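Local coordinates for FMN reductase [NAD(P)H] (Bacillus subtilis, PDB 1ZCH), which is a homodimeric flavoenzyme that uses NADH or NADPH to reduce FMN, nitroaromatic compounds, quinones, chromates and azo dyes, at residues Y154-S159 and R237-K242; A81-A86 and Q243-E248. All coordinates share one frame; numbering follows the deposited sequence.

Contact 1 (Y154-S159 and R237-K242); sequences YVFPLS and REMLEK
The phenyl ring of Phe156 receives a methyl of Leu240 over one of its faces, a CH-pi contact in which CD2 stands 3.6 Å from the ring centroid and only 9° off the normal. Met239 comes at the same ring obliquely, its terminal CE 3.8 Å from Phe156 CD1, while the rim at CD2 is turned to Phe245 in an edge-to-face pair. Phe156 reaches this position with CG lodged between its backbone N and carbonyl carbon (chi1 66°), which turns the ring broadside, so that one face is presented to the helix. The methionine chain starts out extended and bends only at its last torsion, bringing CE round to the ring; its SD lies 4.3 Å from Pro157 CD. With the ring cut back to an alanine here, the Leu240 methyl would probably lose its aromatic face and Met239 CE most of its contact, opening a gap between strand and helix. Farther along the strand, Leu158 and Ser159 both face Phe79 in a classic beta bulge, and Ser159 touches FMN. Strand 155-159 and helix 237-242 run roughly antiparallel (149°), their axes 8.8 Å apart at the closest, so the C-terminal helix packs on the antiparallel core sheet of this nitroreductase-family protein. Helix 142-148 borders the contact through Leu145 and Ile146 against Pro157, strand 75-82 brings Ala81 to Phe156, and Leu104 of the second subunit packs on Leu240.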
loop_
_atom_site.group_PDB
_atom_site.type_symbol
_atom_site.label_atom_id
_atom_site.label_comp_id
_atom_site.label_asym_id
_atom_site.label_seq_id
_atom_site.Cartn_x
_atom_site.Cartn_y
_atom_site.Cartn_z
ATOM N N TYR A 154 8.196 16.430 -6.287
ATOM C CA TYR A 154 8.448 15.249 -5.451
ATOM C C TYR A 154 7.213 14.702 -4.742
ATOM O O TYR A 154 7.315 13.864 -3.847
ATOM C CB TYR A 154 9.558 15.529 -4.436
ATOM C CG TYR A 154 10.858 15.914 -5.102
ATOM C CD1 TYR A 154 11.468 15.062 -6.024
ATOM C CD2 TYR A 154 11.460 17.143 -4.842
ATOM C CE1 TYR A 154 12.645 15.429 -6.672
ATOM C CE2 TYR A 154 12.638 17.518 -5.483
ATOM C CZ TYR A 154 13.224 16.660 -6.395
ATOM O OH TYR A 154 14.397 17.028 -7.014
ATOM N N VAL A 155 6.045 15.181 -5.155
ATOM C CA VAL A 155 4.779 14.720 -4.601
ATOM C C VAL A 155 3.877 14.350 -5.777
ATOM O O VAL A 155 3.767 15.110 -6.742
ATOM C CB VAL A 155 4.075 15.826 -3.774
ATOM C CG1 VAL A 155 2.714 15.324 -3.268
ATOM C CG2 VAL A 155 4.956 16.244 -2.604
ATOM N N PHE A 156 3.261 13.175 -5.721
ATOM C CA PHE A 156 2.347 12.778 -6.787
ATOM C C PHE A 156 1.161 11.992 -6.245
ATOM O O PHE A 156 1.294 11.189 -5.316
ATOM C CB PHE A 156 3.084 12.012 -7.905
ATOM C CG PHE A 156 3.636 10.674 -7.500
ATOM C CD1 PHE A 156 2.829 9.541 -7.505
ATOM C CD2 PHE A 156 4.983 10.535 -7.174
ATOM C CE1 PHE A 156 3.360 8.283 -7.198
ATOM C CE2 PHE A 156 5.524 9.285 -6.865
ATOM C CZ PHE A 156 4.710 8.156 -6.878
ATOM N N PRO A 157 -0.031 12.240 -6.804
ATOM C CA PRO A 157 -1.251 11.559 -6.365
ATOM C C PRO A 157 -1.273 10.084 -6.724
ATOM O O PRO A 157 -0.894 9.693 -7.827
ATOM C CB PRO A 157 -2.346 12.343 -7.075
ATOM C CG PRO A 157 -1.694 12.666 -8.390
ATOM C CD PRO A 157 -0.308 13.117 -7.958
ATOM N N LEU A 158 -1.709 9.261 -5.778
ATOM C CA LEU A 158 -1.803 7.828 -6.017
ATOM C C LEU A 158 -3.249 7.358 -5.945
ATOM O O LEU A 158 -3.733 6.679 -6.848
ATOM C CB LEU A 158 -0.939 7.065 -5.012
ATOM C CG LEU A 158 0.544 7.128 -5.386
ATOM C CD1 LEU A 158 1.410 6.657 -4.240
ATOM C CD2 LEU A 158 0.768 6.272 -6.631
ATOM N N SER A 159 -3.950 7.735 -4.883
ATOM C CA SER A 159 -5.341 7.323 -4.747
ATOM C C SER A 159 -6.122 8.180 -3.771
ATOM O O SER A 159 -5.592 8.643 -2.763
ATOM C CB SER A 159 -5.417 5.863 -4.290
ATOM O OG SER A 159 -6.765 5.423 -4.163
ATOM N N ARG A 237 4.503 7.871 -16.680
ATOM C CA ARG A 237 5.920 8.205 -16.638
ATOM C C ARG A 237 6.096 9.717 -16.750
ATOM O O ARG A 237 6.917 10.313 -16.049
ATOM C CB ARG A 237 6.681 7.521 -17.777
ATOM C CG ARG A 237 8.150 7.912 -17.806
ATOM C CD ARG A 237 8.895 7.266 -18.954
ATOM N NE ARG A 237 10.314 7.615 -18.921
ATOM C CZ ARG A 237 11.227 7.114 -19.745
ATOM N NH1 ARG A 237 10.872 6.238 -20.676
ATOM N NH2 ARG A 237 12.497 7.480 -19.631
ATOM N N GLU A 238 5.322 10.331 -17.638
ATOM C CA GLU A 238 5.384 11.774 -17.836
ATOM C C GLU A 238 5.056 12.519 -16.540
ATOM O O GLU A 238 5.758 13.460 -16.171
ATOM C CB GLU A 238 4.414 12.195 -18.941
ATOM C CG GLU A 238 4.343 13.697 -19.162
ATOM C CD GLU A 238 3.556 14.061 -20.406
ATOM O OE1 GLU A 238 2.399 13.607 -20.536
ATOM O OE2 GLU A 238 4.097 14.805 -21.253
ATOM N N MET A 239 3.990 12.099 -15.860
ATOM C CA MET A 239 3.583 12.718 -14.594
ATOM C C MET A 239 4.725 12.639 -13.593
ATOM O O MET A 239 5.104 13.635 -12.976
ATOM C CB MET A 239 2.367 11.997 -13.989
ATOM C CG MET A 239 2.139 12.332 -12.500
ATOM S SD MET A 239 0.957 11.264 -11.616
ATOM C CE MET A 239 2.012 9.892 -11.166
ATOM N N LEU A 240 5.256 11.432 -13.432
ATOM C CA LEU A 240 6.348 11.190 -12.500
ATOM C C LEU A 240 7.560 12.072 -12.781
ATOM O O LEU A 240 8.115 12.679 -11.864
ATOM C CB LEU A 240 6.746 9.712 -12.540
ATOM C CG LEU A 240 5.667 8.757 -12.011
ATOM C CD1 LEU A 240 6.049 7.306 -12.295
ATOM C CD2 LEU A 240 5.489 8.987 -10.511
ATOM N N GLU A 241 7.968 12.152 -14.044
ATOM C CA GLU A 241 9.120 12.968 -14.406
ATOM C C GLU A 241 8.862 14.444 -14.130
ATOM O O GLU A 241 9.744 15.159 -13.649
ATOM C CB GLU A 241 9.470 12.772 -15.883
ATOM C CG GLU A 241 9.770 11.334 -16.252
ATOM C CD GLU A 241 10.294 11.187 -17.670
ATOM O OE1 GLU A 241 9.640 11.692 -18.610
ATOM O OE2 GLU A 241 11.360 10.559 -17.841
ATOM N N LYS A 242 7.649 14.893 -14.431
ATOM C CA LYS A 242 7.273 16.283 -14.217
ATOM C C LYS A 242 7.316 16.615 -12.730
ATOM O O LYS A 242 7.518 17.770 -12.348
ATOM C CB LYS A 242 5.868 16.519 -14.771
ATOM C CG LYS A 242 5.437 17.972 -14.821
ATOM C CD LYS A 242 4.098 18.106 -15.533
ATOM C CE LYS A 242 4.169 17.581 -16.966
ATOM N NZ LYS A 242 2.837 17.582 -17.637
#

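Contact 2 (A81-A86 and Q243-E248); sequences ADFNRA and QGFKVE
Phe83 and Phe245 meet through their rings, CD2 of Phe83 lying near the plane of the Phe245 ring, at its edge, 3.7 Å from CE1. The rings cross steeply, planes at 82° and centroids 5.9 Å apart. Both side chains leave the backbone alike, with CG beside the backbone N and opposite the carbonyl carbon (chi1 -87° in Phe83, -68° in Phe245). In Phe83 this follows a CB already aimed at the tail; in Phe245 the ring carries the outer atoms CE1 and CZ inward, CZ coming 4.2 Å from Phe83 CB. Ser106 of helix 104-127 and Thr101 touch both side chains, and Val109 and Val107 of the same helix add apolar cover to Phe83 and Phe245 respectively.

Beside the aromatic pair the chain is fixed by polar bonds. Asp82 turns away from the tail, and its OD1 accepts from Asn84 N at 2.7 Å, on the anti side and tilted out of the carboxylate plane, and from Arg85 N at 3.1 Å, by a straighter bond. Asp82 OD2 and Arg85 NH1, 3.6 Å apart, attract by charge alone, with no N-H aimed at the oxygen, but both atoms bond to Thr47 OG1. Tyr187 of the second subunit also bonds to OD2.

Each phenylalanine sits at a helix end: Phe83 is the N-cap of helix 84-94, just after the aspartate of an Asx turn, and Phe245 follows Gly244, the C-prime residue of the Schellman motif that closes helix 236-242.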
loop_
_atom_site.group_PDB
_atom_site.type_symbol
_atom_site.label_atom_id
_atom_site.label_comp_id
_atom_site.label_asym_id
_atom_site.label_seq_id
_atom_site.Cartn_x
_atom_site.Cartn_y
_atom_site.Cartn_z
ATOM N N ALA A 81 2.243 10.095 -2.752
ATOM C CA ALA A 81 3.588 9.644 -2.424
ATOM C C ALA A 81 4.257 10.992 -2.161
ATOM O O ALA A 81 3.993 11.960 -2.882
ATOM C CB ALA A 81 4.226 8.957 -3.624
ATOM N N ASP A 82 5.113 11.073 -1.147
ATOM C CA ASP A 82 5.746 12.347 -0.819
ATOM C C ASP A 82 7.235 12.239 -0.510
ATOM O O ASP A 82 7.631 11.617 0.478
ATOM C CB ASP A 82 5.027 12.976 0.386
ATOM C CG ASP A 82 5.479 14.407 0.674
ATOM O OD1 ASP A 82 6.696 14.687 0.626
ATOM O OD2 ASP A 82 4.611 15.253 0.973
ATOM N N PHE A 83 8.058 12.834 -1.370
ATOM C CA PHE A 83 9.501 12.860 -1.156
ATOM C C PHE A 83 9.925 14.326 -1.043
ATOM O O PHE A 83 11.109 14.660 -1.147
ATOM C CB PHE A 83 10.240 12.156 -2.303
ATOM C CG PHE A 83 10.376 10.669 -2.107
ATOM C CD1 PHE A 83 11.491 10.137 -1.468
ATOM C CD2 PHE A 83 9.364 9.803 -2.520
ATOM C CE1 PHE A 83 11.601 8.759 -1.237
ATOM C CE2 PHE A 83 9.460 8.426 -2.294
ATOM C CZ PHE A 83 10.580 7.905 -1.652
ATOM N N ASN A 84 8.942 15.201 -0.829
ATOM C CA ASN A 84 9.219 16.631 -0.664
ATOM C C ASN A 84 9.774 16.855 0.743
ATOM O O ASN A 84 10.718 17.623 0.938
ATOM C CB ASN A 84 7.951 17.470 -0.865
ATOM C CG ASN A 84 8.185 18.951 -0.604
ATOM O OD1 ASN A 84 9.128 19.544 -1.133
ATOM N ND2 ASN A 84 7.328 19.555 0.212
ATOM N N ARG A 85 9.191 16.190 1.737
ATOM C CA ARG A 85 9.719 16.334 3.088
ATOM C C ARG A 85 11.151 15.787 3.095
ATOM O O ARG A 85 12.012 16.288 3.816
ATOM C CB ARG A 85 8.846 15.587 4.105
ATOM C CG ARG A 85 7.543 16.316 4.453
ATOM C CD ARG A 85 6.810 15.616 5.604
ATOM N NE ARG A 85 6.366 14.287 5.199
ATOM C CZ ARG A 85 5.170 14.024 4.686
ATOM N NH1 ARG A 85 4.283 14.999 4.529
ATOM N NH2 ARG A 85 4.876 12.792 4.293
ATOM N N ALA A 86 11.404 14.765 2.283
ATOM C CA ALA A 86 12.747 14.193 2.185
ATOM C C ALA A 86 13.650 15.225 1.507
ATOM O O ALA A 86 14.816 15.382 1.871
ATOM C CB ALA A 86 12.723 12.902 1.359
ATOM N N GLN A 243 7.131 15.598 -11.894
ATOM C CA GLN A 243 7.157 15.787 -10.450
ATOM C C GLN A 243 8.525 15.508 -9.831
ATOM O O GLN A 243 8.643 15.343 -8.617
ATOM C CB GLN A 243 6.095 14.915 -9.781
ATOM C CG GLN A 243 4.670 15.378 -10.048
ATOM C CD GLN A 243 4.470 16.859 -9.757
ATOM O OE1 GLN A 243 4.501 17.693 -10.665
ATOM N NE2 GLN A 243 4.275 17.193 -8.484
ATOM N N GLY A 244 9.556 15.445 -10.667
ATOM C CA GLY A 244 10.901 15.228 -10.160
ATOM C C GLY A 244 11.391 13.802 -10.020
ATOM O O GLY A 244 12.494 13.579 -9.526
ATOM N N PHE A 245 10.587 12.834 -10.440
ATOM C CA PHE A 245 10.986 11.437 -10.356
ATOM C C PHE A 245 11.548 11.004 -11.703
ATOM O O PHE A 245 10.900 11.172 -12.738
ATOM C CB PHE A 245 9.786 10.567 -9.982
ATOM C CG PHE A 245 9.294 10.792 -8.581
ATOM C CD1 PHE A 245 9.830 10.072 -7.517
ATOM C CD2 PHE A 245 8.314 11.746 -8.320
ATOM C CE1 PHE A 245 9.399 10.297 -6.212
ATOM C CE2 PHE A 245 7.875 11.980 -7.014
ATOM C CZ PHE A 245 8.419 11.255 -5.961
ATOM N N LYS A 246 12.757 10.456 -11.693
ATOM C CA LYS A 246 13.381 10.015 -12.928
ATOM C C LYS A 246 13.485 8.502 -12.997
ATOM O O LYS A 246 13.638 7.830 -11.980
ATOM C CB LYS A 246 14.781 10.615 -13.070
ATOM C CG LYS A 246 14.820 12.134 -13.078
ATOM C CD LYS A 246 16.207 12.625 -13.465
ATOM C CE LYS A 246 16.327 14.135 -13.339
ATOM N NZ LYS A 246 16.315 14.571 -11.913
ATOM N N VAL A 247 13.382 7.971 -14.209
ATOM C CA VAL A 247 13.502 6.538 -14.422
ATOM C C VAL A 247 14.973 6.293 -14.731
ATOM O O VAL A 247 15.524 6.902 -15.650
ATOM C CB VAL A 247 12.645 6.081 -15.621
ATOM C CG1 VAL A 247 12.863 4.596 -15.882
ATOM C CG2 VAL A 247 11.171 6.365 -15.343
ATOM N N GLU A 248 15.617 5.419 -13.964
ATOM C CA GLU A 248 17.029 5.146 -14.196
ATOM C C GLU A 248 17.234 4.566 -15.591
ATOM O O GLU A 248 16.344 3.922 -16.144
ATOM C CB GLU A 248 17.588 4.183 -13.140
ATOM C CG GLU A 248 16.960 2.803 -13.134
ATOM C CD GLU A 248 15.818 2.682 -12.145
ATOM O OE1 GLU A 248 14.895 3.519 -12.197
ATOM O OE2 GLU A 248 15.848 1.742 -11.322
#

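From the N terminus, the chain first lays down residues 81-86, where strand 75-82 passes into helix 84-94, and later residues 154-159, which enter the neighbouring strand of the same antiparallel sheet. Helix 236-242 then returns to that second strand, closing the loop of contact 1, and the tail that follows directly closes the longer loop of contact 2, inside which contact 1 is nested. Gln243 stitches the two together: its O lies 2.6 Å from Tyr154 N and its NE2 2.8 Å from Val155 O, both probable hydrogen bonds. The C-terminal helix and tail are thereby tied to adjoining strands of the core sheet, and both contacts also touch the second subunit.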